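Local coordinates for phosphoenolpyruvate--protein phosphotransferase (Escherichia coli, PDB 5T12), which probably transfers phosphoryl groups from phosphoenolpyruvate to the carrier protein NPr in the nitrogen phosphotransferase system, here represented by the N-terminal domain of Enzyme I-Ntr, at residues V11-G16 and T214-G219; P151-L156 and R173-V178; S208-R213 and G222-D227. The protein carries 1 engineered substitution. One frame throughout, in Å; residues are numbered along the deposited sequence.

Interaction 1: V11-G16 and T214-G219; sequences VAIAEG and TLIVDG
Ile-13 and Ile-216 face each other as a non-hydrogen-bonded pair of antiparallel strands, and their side chains carry the apolar centre. Ile-13 swings CG1 away from its own backbone N (chi1 178°), which lays CG1 3.7 Å from CG1 of Ile-216; CD1 of Ile-13 follows along the same branch. Pro-228, at the start of helix 228-241, packs on both isoleucines and on Thr-214, whose CG2 extends the patch past Ile-13. On the reverse face Ala-12 CB rests 3.7 Å from Val-217 CG1, and Leu-215 drapes CD1 over Gly-16, 3.7 Å from its CA. Ile-155 of the neighbouring strand 154-158 joins this face, touching Ala-14, Leu-215 and Val-217.

Between the two faces runs the backbone ladder, in which Ala-12 and Ala-14 each give and receive one bond. Ala-12 N reaches Val-217 O at 3.1 Å, and Val-217 N returns to Ala-12 O at 2.9 Å. Ala-14 repeats the exchange with Leu-215, the bond from Leu-215 N to Ala-14 O measuring 2.7 Å. At the polar edge, Val-11 CG2 stands 3.9 Å from Asp-218 OD1, a carboxylate oxygen already engaged by the backbone N of Tyr-220.

Strands from near the start and near the end of the chain thus pair across an intervening, largely helical region. This is the topology of Enzyme I N-terminal domains, where the helical subdomain is inserted into the alpha/beta phosphohistidine domain.

Interaction 2: P151-L156 and R173-V178; sequences PERFIL and RLVGVV
Phe-154 and Arg-173 meet twice, once through the backbone and once through their side chains. The backbone bonds come first. Phe-154 N donates to Arg-173 O at 3.1 Å, and Val-175 N answers with an almost straight bond to Phe-154 O (178° at the hydrogen). Further along, Leu-156 N reaches Gly-176 O at 2.8 Å and Val-178 N closes on Leu-156 O. The two acceptors Arg-173 O and Gly-176 O are three residues apart while their donors are two apart, so the parallel pairing takes in one extra residue around Val-175.

Apolar contacts fill both faces. Leu-174 CD1 touches both Phe-154 CE2, at 3.7 Å, and Leu-156 CB. On the opposite face Ile-155 CG2 touches Val-178 CG2, and the Ile-155 side chain crosses that of Val-175 at about a right angle, CG1 against CG2.

The arginine combines both characters. Phe-154 CG sits between its own backbone N and carbonyl carbon (chi1 62°), bringing CE1 of the Phe-154 ring to 3.5 Å from Arg-173 CB. From there Arg-173 runs extended, with its CD 3.2 Å from Pro-151 O; Glu-152 O lies at the guanidinium edge, near its plane. An alanine here would keep the touch on the phenylalanine ring but would probably open a gap beside Pro-151 and take the positive charge away from both carbonyls.

Directional backbone bonds therefore fix the strand pairing, whereas the arginine side chain's hold on Pro-151 and Glu-152 is mostly non-directional, resting on packing and on a probably favourable field between its charge and the carbonyl dipoles.

Interaction 3: S208-R213 and G222-D227; sequences SVLHRR and GELLVD
Leu-210 and Arg-213, the first and last residues of a type II beta turn, bring the turn that follows the short, weakly bonded helix about 207-210 against Leu-224 and Val-226 of the second strand of a beta hairpin and Asp-227 just after it. The turn is drawn together by a bond from Arg-213 N to Leu-210 O, and Arg-212 takes the positive phi (65°) that its third position demands.

The inner half of the contact is apolar. Leu-210 sends its two methyls to different partners: CD1 meets Leu-224 CD2 tip to tip at 3.6 Å, while CD2 comes across Val-226 at about a right angle, 4.0 Å from CG2. Leu-224 holds its CG opposite the backbone N (chi1 178°), a setting that carries CD2 out to the leucine of the turn.

The outer half is charged. Arg-213 stretches out from CG to NE, and its NH1 forms a salt bridge with Asp-227 OD2 at 3.0 Å. The oxygen arrives at the guanidinium edge, near its plane, and the two flat groups are 24° apart, yet the hydrogen bond within the bridge is bent and weak. Asp-227 OD1 instead lies alongside the aliphatic chain, 3.3 Å from Arg-213 CD. Val-226 CG1 passes 4.2 Å from Arg-213 NH1, so the valine links the leucine cluster to the ion pair. Val-209 CG1 lies above one face of the Arg-213 guanidinium, offset toward its rim.

Strand 214-218 lies beside strand 223-226, and Leu-215 touches Leu-210, Leu-224 and Val-226, while Ile-205 touches Leu-210 and Leu-224. At the hairpin's other end Gly-222 and Glu-223 both face Asp-218 in a G1 beta bulge; beyond Asp-227 the chain enters helix 228-241.

Overall arrangement
All three interactions reach one mixed sheet in the alpha/beta part of the domain, interaction 3 by strand 223-226 alone. Across it, strand 223-226 neighbours 214-218, which pairs with 11-18 (interaction 1), followed by 154-158 and 174-179 (interaction 2). The centre of interaction 1 lies about 8 Å from the centres of the other two, which are about 11 Å apart. Along the chain, interaction 2 is nested inside the loop closed by interaction 1, whereas the segments of interactions 1 and 3 alternate. Backbone contacts, Glu-15 to Ile-155 and Asp-218 to Glu-223, join the neighbours. Early and late chain segments are thereby tied into one sheet, with the helical region looped out between them.

Interaction 1: V11-G16 and T214-G219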
ATOM      1  N   VAL A  11     -17.304   4.970  -5.093  1.00 31.81           N
ATOM      2  CA  VAL A  11     -17.242   6.413  -5.271  1.00 32.29           C
ATOM      3  C   VAL A  11     -16.555   7.011  -4.051  1.00 33.31           C
ATOM      4  O   VAL A  11     -16.777   6.559  -2.921  1.00 41.21           O
ATOM      5  CB  VAL A  11     -18.642   7.038  -5.468  1.00 30.22           C
ATOM      6  CG1 VAL A  11     -18.538   8.539  -5.708  1.00 36.63           C
ATOM      7  CG2 VAL A  11     -19.376   6.367  -6.620  1.00 40.90           C
ATOM      8  N   ALA A  12     -15.715   8.018  -4.278  1.00 26.43           N
ATOM      9  CA  ALA A  12     -15.020   8.691  -3.191  1.00 30.64           C
ATOM     10  C   ALA A  12     -14.703  10.118  -3.608  1.00 29.57           C
ATOM     11  O   ALA A  12     -14.509  10.407  -4.792  1.00 36.01           O
ATOM     12  CB  ALA A  12     -13.734   7.956  -2.800  1.00 18.91           C
ATOM     13  N   ILE A  13     -14.659  11.009  -2.621  1.00 26.71           N
ATOM     14  CA  ILE A  13     -14.272  12.399  -2.824  1.00 31.02           C
ATOM     15  C   ILE A  13     -13.273  12.773  -1.738  1.00 24.67           C
ATOM     16  O   ILE A  13     -13.527  12.550  -0.550  1.00 30.64           O
ATOM     17  CB  ILE A  13     -15.490  13.345  -2.812  1.00 27.99           C
ATOM     18  CG1 ILE A  13     -15.042  14.799  -2.975  1.00 32.66           C
ATOM     19  CG2 ILE A  13     -16.325  13.160  -1.546  1.00 31.48           C
ATOM     20  CD1 ILE A  13     -16.185  15.779  -3.117  1.00 39.30           C
ATOM     21  N   ALA A  14     -12.129  13.318  -2.149  1.00 30.41           N
ATOM     22  CA  ALA A  14     -11.064  13.647  -1.212  1.00 37.40           C
ATOM     23  C   ALA A  14     -10.001  14.458  -1.933  1.00 36.43           C
ATOM     24  O   ALA A  14      -9.986  14.545  -3.165  1.00 33.44           O
ATOM     25  CB  ALA A  14     -10.441  12.388  -0.595  1.00 19.51           C
ATOM     26  N   GLU A  15      -9.110  15.047  -1.142  1.00 39.05           N
ATOM     27  CA  GLU A  15      -7.958  15.752  -1.687  1.00 38.31           C
ATOM     28  C   GLU A  15      -6.994  14.765  -2.335  1.00 35.35           C
ATOM     29  O   GLU A  15      -6.762  13.669  -1.818  1.00 38.57           O
ATOM     30  CB  GLU A  15      -7.258  16.536  -0.575  1.00 33.69           C
ATOM     31  CG  GLU A  15      -5.762  16.734  -0.761  1.00 51.91           C
ATOM     32  CD  GLU A  15      -5.075  17.179   0.518  1.00 62.48           C
ATOM     33  OE1 GLU A  15      -5.775  17.351   1.538  1.00 52.28           O
ATOM     34  OE2 GLU A  15      -3.838  17.351   0.506  1.00 70.00           O
ATOM     35  N   GLY A  16      -6.441  15.152  -3.482  1.00 31.24           N
ATOM     36  CA  GLY A  16      -5.447  14.319  -4.141  1.00 31.56           C
ATOM     37  C   GLY A  16      -4.107  14.391  -3.423  1.00 30.35           C
ATOM     38  O   GLY A  16      -3.695  15.441  -2.931  1.00 35.35           O
ATOM     39  N   THR A 214      -8.949  18.806  -4.670  1.00 44.92           N
ATOM     40  CA  THR A 214     -10.097  17.950  -4.405  1.00 33.87           C
ATOM     41  C   THR A 214     -10.451  17.147  -5.651  1.00 28.84           C
ATOM     42  O   THR A 214     -10.524  17.694  -6.756  1.00 32.34           O
ATOM     43  CB  THR A 214     -11.296  18.785  -3.959  1.00 33.62           C
ATOM     44  OG1 THR A 214     -10.976  19.475  -2.743  1.00 34.29           O
ATOM     45  CG2 THR A 214     -12.511  17.896  -3.724  1.00 24.84           C
ATOM     46  N   LEU A 215     -10.672  15.849  -5.471  1.00 30.22           N
ATOM     47  CA  LEU A 215     -10.985  14.952  -6.571  1.00 31.92           C
ATOM     48  C   LEU A 215     -12.176  14.078  -6.206  1.00 25.94           C
ATOM     49  O   LEU A 215     -12.395  13.755  -5.035  1.00 27.43           O
ATOM     50  CB  LEU A 215      -9.790  14.054  -6.923  1.00 42.49           C
ATOM     51  CG  LEU A 215      -8.418  14.702  -7.116  1.00 49.92           C
ATOM     52  CD1 LEU A 215      -7.349  13.628  -7.232  1.00 31.99           C
ATOM     53  CD2 LEU A 215      -8.406  15.601  -8.339  1.00 51.87           C
ATOM     54  N   ILE A 216     -12.946  13.701  -7.223  1.00 27.87           N
ATOM     55  CA  ILE A 216     -13.979  12.678  -7.105  1.00 25.66           C
ATOM     56  C   ILE A 216     -13.598  11.537  -8.036  1.00 29.66           C
ATOM     57  O   ILE A 216     -13.532  11.723  -9.257  1.00 33.44           O
ATOM     58  CB  ILE A 216     -15.377  13.213  -7.453  1.00 32.86           C
ATOM     59  CG1 ILE A 216     -15.771  14.364  -6.526  1.00 41.81           C
ATOM     60  CG2 ILE A 216     -16.406  12.092  -7.369  1.00 39.31           C
ATOM     61  CD1 ILE A 216     -17.184  14.862  -6.754  1.00 38.44           C
ATOM     62  N   VAL A 217     -13.342  10.365  -7.465  1.00 28.21           N
ATOM     63  CA  VAL A 217     -13.037   9.168  -8.239  1.00 32.09           C
ATOM     64  C   VAL A 217     -14.295   8.314  -8.317  1.00 29.32           C
ATOM     65  O   VAL A 217     -14.916   8.010  -7.291  1.00 28.86           O
ATOM     66  CB  VAL A 217     -11.858   8.387  -7.628  1.00 26.00           C
ATOM     67  CG1 VAL A 217     -12.052   8.186  -6.132  1.00 30.18           C
ATOM     68  CG2 VAL A 217     -11.681   7.050  -8.335  1.00 37.72           C
ATOM     69  N   ASP A 218     -14.685   7.952  -9.536  1.00 30.84           N
ATOM     70  CA  ASP A 218     -15.878   7.147  -9.791  1.00 37.06           C
ATOM     71  C   ASP A 218     -15.420   5.838 -10.425  1.00 32.43           C
ATOM     72  O   ASP A 218     -15.105   5.792 -11.619  1.00 39.73           O
ATOM     73  CB  ASP A 218     -16.862   7.900 -10.685  1.00 37.73           C
ATOM     74  CG  ASP A 218     -18.064   7.059 -11.077  1.00 37.41           C
ATOM     75  OD1 ASP A 218     -18.367   6.071 -10.375  1.00 50.72           O
ATOM     76  OD2 ASP A 218     -18.714   7.396 -12.089  1.00 54.98           O
ATOM     77  N   GLY A 219     -15.380   4.776  -9.619  1.00 34.24           N
ATOM     78  CA  GLY A 219     -14.956   3.470 -10.082  1.00 33.75           C
ATOM     79  C   GLY A 219     -16.022   2.635 -10.748  1.00 37.09           C
ATOM     80  O   GLY A 219     -15.707   1.582 -11.310  1.00 43.52           O
TER

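Interaction 2: P151-L156 and R173-V178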
ATOM      1  N   PRO A 151      -3.008  13.520   4.470  1.00 39.46           N
ATOM      2  CA  PRO A 151      -4.236  14.237   4.827  1.00 36.69           C
ATOM      3  C   PRO A 151      -5.164  13.337   5.629  1.00 30.77           C
ATOM      4  O   PRO A 151      -4.967  12.126   5.732  1.00 41.12           O
ATOM      5  CB  PRO A 151      -4.846  14.607   3.470  1.00 25.05           C
ATOM      6  CG  PRO A 151      -3.715  14.487   2.486  1.00 37.66           C
ATOM      7  CD  PRO A 151      -2.843  13.391   3.013  1.00 32.03           C
ATOM      8  N   GLU A 152      -6.194  13.956   6.212  1.00 31.41           N
ATOM      9  CA  GLU A 152      -7.169  13.185   6.978  1.00 38.80           C
ATOM     10  C   GLU A 152      -7.851  12.144   6.098  1.00 41.58           C
ATOM     11  O   GLU A 152      -8.044  10.995   6.511  1.00 34.57           O
ATOM     12  CB  GLU A 152      -8.198  14.119   7.611  1.00 49.03           C
ATOM     13  CG  GLU A 152      -9.053  13.463   8.681  1.00 65.08           C
ATOM     14  CD  GLU A 152     -10.047  14.422   9.299  1.00 80.10           C
ATOM     15  OE1 GLU A 152     -10.907  14.948   8.560  1.00 89.23           O
ATOM     16  OE2 GLU A 152      -9.964  14.660  10.522  1.00 97.42           O
ATOM     17  N   ARG A 153      -8.223  12.533   4.882  1.00 31.60           N
ATOM     18  CA  ARG A 153      -8.671  11.621   3.840  1.00 22.94           C
ATOM     19  C   ARG A 153      -8.032  12.065   2.535  1.00 22.36           C
ATOM     20  O   ARG A 153      -7.905  13.267   2.283  1.00 23.87           O
ATOM     21  CB  ARG A 153     -10.199  11.613   3.701  1.00 28.93           C
ATOM     22  CG  ARG A 153     -10.949  11.116   4.925  1.00 43.77           C
ATOM     23  CD  ARG A 153     -10.704   9.636   5.165  1.00 45.15           C
ATOM     24  NE  ARG A 153     -11.717   9.059   6.043  1.00 49.63           N
ATOM     25  CZ  ARG A 153     -11.646   9.060   7.369  1.00 43.16           C
ATOM     26  NH1 ARG A 153     -10.606   9.611   7.980  1.00 43.52           N
ATOM     27  NH2 ARG A 153     -12.617   8.511   8.086  1.00 55.27           N
ATOM     28  N   PHE A 154      -7.614  11.106   1.710  1.00 23.89           N
ATOM     29  CA  PHE A 154      -6.976  11.464   0.452  1.00 28.98           C
ATOM     30  C   PHE A 154      -7.237  10.395  -0.597  1.00 26.23           C
ATOM     31  O   PHE A 154      -7.567   9.248  -0.285  1.00 23.27           O
ATOM     32  CB  PHE A 154      -5.464  11.686   0.621  1.00 31.33           C
ATOM     33  CG  PHE A 154      -4.707  10.468   1.078  1.00 31.24           C
ATOM     34  CD1 PHE A 154      -4.521  10.220   2.427  1.00 35.29           C
ATOM     35  CD2 PHE A 154      -4.160   9.586   0.158  1.00 25.03           C
ATOM     36  CE1 PHE A 154      -3.817   9.107   2.851  1.00 25.47           C
ATOM     37  CE2 PHE A 154      -3.457   8.471   0.578  1.00 29.06           C
ATOM     38  CZ  PHE A 154      -3.285   8.233   1.925  1.00 31.84           C
ATOM     39  N   ILE A 155      -7.086  10.802  -1.855  1.00 28.90           N
ATOM     40  CA  ILE A 155      -7.118   9.906  -3.004  1.00 26.02           C
ATOM     41  C   ILE A 155      -5.701   9.815  -3.548  1.00 32.37           C
ATOM     42  O   ILE A 155      -5.110  10.832  -3.934  1.00 28.56           O
ATOM     43  CB  ILE A 155      -8.093  10.398  -4.084  1.00 33.41           C
ATOM     44  CG1 ILE A 155      -9.529  10.376  -3.556  1.00 35.43           C
ATOM     45  CG2 ILE A 155      -7.959   9.556  -5.347  1.00 27.29           C
ATOM     46  CD1 ILE A 155     -10.524  11.072  -4.459  1.00 25.85           C
ATOM     47  N   LEU A 156      -5.151   8.604  -3.574  1.00 30.17           N
ATOM     48  CA  LEU A 156      -3.796   8.406  -4.070  1.00 28.75           C
ATOM     49  C   LEU A 156      -3.751   8.652  -5.573  1.00 36.22           C
ATOM     50  O   LEU A 156      -4.508   8.040  -6.333  1.00 33.89           O
ATOM     51  CB  LEU A 156      -3.311   6.995  -3.745  1.00 29.98           C
ATOM     52  CG  LEU A 156      -1.971   6.590  -4.366  1.00 32.96           C
ATOM     53  CD1 LEU A 156      -0.834   7.446  -3.821  1.00 29.87           C
ATOM     54  CD2 LEU A 156      -1.694   5.111  -4.140  1.00 30.20           C
ATOM     55  N   ARG A 173      -7.248   6.280   6.001  1.00 35.87           N
ATOM     56  CA  ARG A 173      -7.179   7.551   5.295  1.00 28.90           C
ATOM     57  C   ARG A 173      -7.320   7.400   3.786  1.00 31.82           C
ATOM     58  O   ARG A 173      -7.796   8.326   3.121  1.00 35.41           O
ATOM     59  CB  ARG A 173      -5.857   8.253   5.615  1.00 36.38           C
ATOM     60  CG  ARG A 173      -5.651   8.546   7.091  1.00 37.55           C
ATOM     61  CD  ARG A 173      -4.439   9.435   7.292  1.00 42.86           C
ATOM     62  NE  ARG A 173      -4.575  10.294   8.464  1.00 66.31           N
ATOM     63  CZ  ARG A 173      -3.819  10.203   9.551  1.00 72.67           C
ATOM     64  NH1 ARG A 173      -2.856   9.294   9.619  1.00 81.29           N
ATOM     65  NH2 ARG A 173      -4.019  11.029  10.568  1.00 73.86           N
ATOM     66  N   LEU A 174      -6.921   6.256   3.233  1.00 41.79           N
ATOM     67  CA  LEU A 174      -6.980   6.027   1.792  1.00 29.72           C
ATOM     68  C   LEU A 174      -8.407   5.671   1.398  1.00 34.22           C
ATOM     69  O   LEU A 174      -8.923   4.617   1.787  1.00 28.67           O
ATOM     70  CB  LEU A 174      -6.008   4.922   1.390  1.00 32.84           C
ATOM     71  CG  LEU A 174      -5.954   4.561  -0.095  1.00 37.34           C
ATOM     72  CD1 LEU A 174      -5.440   5.732  -0.915  1.00 25.65           C
ATOM     73  CD2 LEU A 174      -5.092   3.327  -0.315  1.00 33.30           C
ATOM     74  N   VAL A 175      -9.044   6.540   0.615  1.00 32.82           N
ATOM     75  CA  VAL A 175     -10.417   6.323   0.168  1.00 28.27           C
ATOM     76  C   VAL A 175     -10.524   6.116  -1.334  1.00 30.98           C
ATOM     77  O   VAL A 175     -11.605   5.733  -1.812  1.00 35.15           O
ATOM     78  CB  VAL A 175     -11.344   7.476   0.604  1.00 29.17           C
ATOM     79  CG1 VAL A 175     -11.317   7.634   2.117  1.00 26.30           C
ATOM     80  CG2 VAL A 175     -10.935   8.771  -0.078  1.00 23.75           C
ATOM     81  N   GLY A 176      -9.459   6.352  -2.093  1.00 25.42           N
ATOM     82  CA  GLY A 176      -9.503   6.173  -3.531  1.00 28.67           C
ATOM     83  C   GLY A 176      -8.114   6.227  -4.122  1.00 28.56           C
ATOM     84  O   GLY A 176      -7.174   6.741  -3.505  1.00 30.38           O
ATOM     85  N   VAL A 177      -7.992   5.678  -5.330  1.00 29.79           N
ATOM     86  CA  VAL A 177      -6.718   5.613  -6.040  1.00 24.99           C
ATOM     87  C   VAL A 177      -6.951   5.980  -7.501  1.00 26.63           C
ATOM     88  O   VAL A 177      -7.962   5.592  -8.097  1.00 28.89           O
ATOM     89  CB  VAL A 177      -6.067   4.215  -5.929  1.00 28.42           C
ATOM     90  CG1 VAL A 177      -4.698   4.207  -6.595  1.00 26.51           C
ATOM     91  CG2 VAL A 177      -5.950   3.781  -4.475  1.00 22.72           C
ATOM     92  N   VAL A 178      -6.016   6.734  -8.074  1.00 24.24           N
ATOM     93  CA  VAL A 178      -6.046   7.104  -9.486  1.00 28.42           C
ATOM     94  C   VAL A 178      -4.672   6.828 -10.075  1.00 40.75           C
ATOM     95  O   VAL A 178      -3.679   7.433  -9.655  1.00 30.77           O
ATOM     96  CB  VAL A 178      -6.429   8.577  -9.698  1.00 38.90           C
ATOM     97  CG1 VAL A 178      -6.369   8.918 -11.184  1.00 38.16           C
ATOM     98  CG2 VAL A 178      -7.811   8.853  -9.136  1.00 31.63           C
TER

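Interaction 3: S208-R213 and G222-D227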
ATOM      1  N   SER A 208       1.569  15.125 -10.506  1.00 47.69           N
ATOM      2  CA  SER A 208       2.091  16.355  -9.925  1.00 51.00           C
ATOM      3  C   SER A 208       1.091  17.503  -9.972  1.00 39.12           C
ATOM      4  O   SER A 208       1.303  18.511  -9.290  1.00 47.24           O
ATOM      5  CB  SER A 208       3.381  16.759 -10.642  1.00 52.19           C
ATOM      6  OG  SER A 208       3.207  16.753 -12.049  1.00 62.46           O
ATOM      7  N   VAL A 209       0.017  17.380 -10.746  1.00 49.52           N
ATOM      8  CA  VAL A 209      -0.988  18.429 -10.856  1.00 49.08           C
ATOM      9  C   VAL A 209      -2.191  18.154  -9.962  1.00 43.00           C
ATOM     10  O   VAL A 209      -2.705  19.066  -9.315  1.00 39.92           O
ATOM     11  CB  VAL A 209      -1.414  18.606 -12.328  1.00 57.38           C
ATOM     12  CG1 VAL A 209      -2.555  19.607 -12.440  1.00 45.19           C
ATOM     13  CG2 VAL A 209      -0.229  19.060 -13.160  1.00 45.31           C
ATOM     14  N   LEU A 210      -2.649  16.901  -9.904  1.00 39.70           N
ATOM     15  CA  LEU A 210      -3.760  16.557  -9.024  1.00 35.41           C
ATOM     16  C   LEU A 210      -3.401  16.669  -7.549  1.00 43.61           C
ATOM     17  O   LEU A 210      -4.305  16.625  -6.708  1.00 33.01           O
ATOM     18  CB  LEU A 210      -4.256  15.140  -9.316  1.00 44.13           C
ATOM     19  CG  LEU A 210      -4.865  14.874 -10.693  1.00 48.39           C
ATOM     20  CD1 LEU A 210      -5.672  13.588 -10.661  1.00 51.49           C
ATOM     21  CD2 LEU A 210      -5.724  16.043 -11.151  1.00 52.18           C
ATOM     22  N   HIS A 211      -2.117  16.805  -7.220  1.00 43.72           N
ATOM     23  CA  HIS A 211      -1.700  16.925  -5.830  1.00 45.37           C
ATOM     24  C   HIS A 211      -2.280  18.192  -5.212  1.00 39.73           C
ATOM     25  O   HIS A 211      -2.272  19.261  -5.831  1.00 44.88           O
ATOM     26  CB  HIS A 211      -0.173  16.931  -5.747  1.00 33.42           C
ATOM     27  CG  HIS A 211       0.361  16.901  -4.349  1.00 46.15           C
ATOM     28  ND1 HIS A 211       0.062  15.892  -3.457  1.00 42.79           N
ATOM     29  CD2 HIS A 211       1.182  17.753  -3.690  1.00 44.06           C
ATOM     30  CE1 HIS A 211       0.671  16.128  -2.309  1.00 39.97           C
ATOM     31  NE2 HIS A 211       1.356  17.251  -2.423  1.00 43.72           N
ATOM     32  N   ARG A 212      -2.802  18.058  -3.989  1.00 40.92           N
ATOM     33  CA  ARG A 212      -3.408  19.155  -3.230  1.00 54.12           C
ATOM     34  C   ARG A 212      -4.673  19.699  -3.889  1.00 45.11           C
ATOM     35  O   ARG A 212      -5.013  20.870  -3.711  1.00 74.22           O
ATOM     36  CB  ARG A 212      -2.420  20.301  -2.998  1.00 52.19           C
ATOM     37  CG  ARG A 212      -1.123  19.910  -2.327  1.00 44.03           C
ATOM     38  CD  ARG A 212      -0.104  21.003  -2.554  1.00 60.09           C
ATOM     39  NE  ARG A 212       1.231  20.630  -2.109  1.00 78.38           N
ATOM     40  CZ  ARG A 212       2.344  21.079  -2.675  1.00 84.82           C
ATOM     41  NH1 ARG A 212       2.271  21.902  -3.713  1.00 84.58           N
ATOM     42  NH2 ARG A 212       3.528  20.700  -2.215  1.00 62.05           N
ATOM     43  N   ARG A 213      -5.385  18.876  -4.654  1.00 39.47           N
ATOM     44  CA  ARG A 213      -6.650  19.287  -5.246  1.00 46.83           C
ATOM     45  C   ARG A 213      -7.742  18.291  -4.892  1.00 37.45           C
ATOM     46  O   ARG A 213      -7.497  17.082  -4.829  1.00 41.57           O
ATOM     47  CB  ARG A 213      -6.553  19.418  -6.770  1.00 47.46           C
ATOM     48  CG  ARG A 213      -5.813  20.653  -7.257  1.00 55.70           C
ATOM     49  CD  ARG A 213      -6.349  21.102  -8.608  1.00 66.74           C
ATOM     50  NE  ARG A 213      -5.375  21.892  -9.353  1.00 86.32           N
ATOM     51  CZ  ARG A 213      -5.592  22.391 -10.566  1.00 82.90           C
ATOM     52  NH1 ARG A 213      -6.754  22.186 -11.170  1.00 51.29           N
ATOM     53  NH2 ARG A 213      -4.646  23.094 -11.174  1.00 82.20           N
ATOM     54  N   GLY A 222     -15.737   4.754 -14.399  1.00 38.52           N
ATOM     55  CA  GLY A 222     -14.424   5.149 -14.869  1.00 41.22           C
ATOM     56  C   GLY A 222     -14.316   6.639 -15.123  1.00 45.78           C
ATOM     57  O   GLY A 222     -13.830   7.066 -16.174  1.00 45.24           O
ATOM     58  N   GLU A 223     -14.769   7.439 -14.163  1.00 32.25           N
ATOM     59  CA  GLU A 223     -14.755   8.888 -14.266  1.00 46.30           C
ATOM     60  C   GLU A 223     -13.933   9.482 -13.130  1.00 44.42           C
ATOM     61  O   GLU A 223     -13.923   8.962 -12.011  1.00 28.89           O
ATOM     62  CB  GLU A 223     -16.176   9.462 -14.220  1.00 32.03           C
ATOM     63  CG  GLU A 223     -17.126   8.867 -15.240  1.00 58.85           C
ATOM     64  CD  GLU A 223     -18.566   9.257 -14.977  1.00 66.78           C
ATOM     65  OE1 GLU A 223     -18.826   9.903 -13.940  1.00 43.67           O
ATOM     66  OE2 GLU A 223     -19.439   8.917 -15.804  1.00 67.12           O
ATOM     67  N   LEU A 224     -13.240  10.579 -13.430  1.00 47.09           N
ATOM     68  CA  LEU A 224     -12.548  11.372 -12.423  1.00 36.01           C
ATOM     69  C   LEU A 224     -12.936  12.830 -12.599  1.00 42.77           C
ATOM     70  O   LEU A 224     -12.884  13.358 -13.714  1.00 45.14           O
ATOM     71  CB  LEU A 224     -11.025  11.225 -12.517  1.00 35.85           C
ATOM     72  CG  LEU A 224     -10.278  12.094 -11.497  1.00 36.47           C
ATOM     73  CD1 LEU A 224     -10.419  11.536 -10.090  1.00 45.15           C
ATOM     74  CD2 LEU A 224      -8.820  12.252 -11.854  1.00 44.89           C
ATOM     75  N   LEU A 225     -13.317  13.478 -11.503  1.00 42.35           N
ATOM     76  CA  LEU A 225     -13.748  14.870 -11.516  1.00 39.00           C
ATOM     77  C   LEU A 225     -12.737  15.709 -10.749  1.00 35.11           C
ATOM     78  O   LEU A 225     -12.493  15.464  -9.564  1.00 48.13           O
ATOM     79  CB  LEU A 225     -15.141  15.014 -10.907  1.00 43.37           C
ATOM     80  CG  LEU A 225     -16.256  14.264 -11.636  1.00 68.86           C
ATOM     81  CD1 LEU A 225     -17.593  14.493 -10.955  1.00 75.44           C
ATOM     82  CD2 LEU A 225     -16.314  14.688 -13.091  1.00 70.77           C
ATOM     83  N   VAL A 226     -12.158  16.699 -11.420  1.00 39.06           N
ATOM     84  CA  VAL A 226     -11.182  17.595 -10.809  1.00 55.34           C
ATOM     85  C   VAL A 226     -11.886  18.894 -10.440  1.00 56.32           C
ATOM     86  O   VAL A 226     -12.475  19.552 -11.307  1.00 49.34           O
ATOM     87  CB  VAL A 226      -9.995  17.858 -11.750  1.00 51.92           C
ATOM     88  CG1 VAL A 226      -8.898  18.606 -11.020  1.00 51.70           C
ATOM     89  CG2 VAL A 226      -9.472  16.548 -12.324  1.00 44.22           C
ATOM     90  N   ASP A 227     -11.824  19.260  -9.152  1.00 50.34           N
ATOM     91  CA  ASP A 227     -12.313  20.521  -8.599  1.00 56.88           C
ATOM     92  C   ASP A 227     -13.836  20.587  -8.601  1.00 47.25           C
ATOM     93  O   ASP A 227     -14.407  21.468  -9.259  1.00 68.47           O
ATOM     94  CB  ASP A 227     -11.766  21.713  -9.386  1.00 56.36           C
ATOM     95  CG  ASP A 227     -10.256  21.771  -9.391  1.00 70.19           C
ATOM     96  OD1 ASP A 227      -9.641  21.575  -8.316  1.00 79.75           O
ATOM     97  OD2 ASP A 227      -9.679  22.016 -10.473  1.00 72.42           O
TER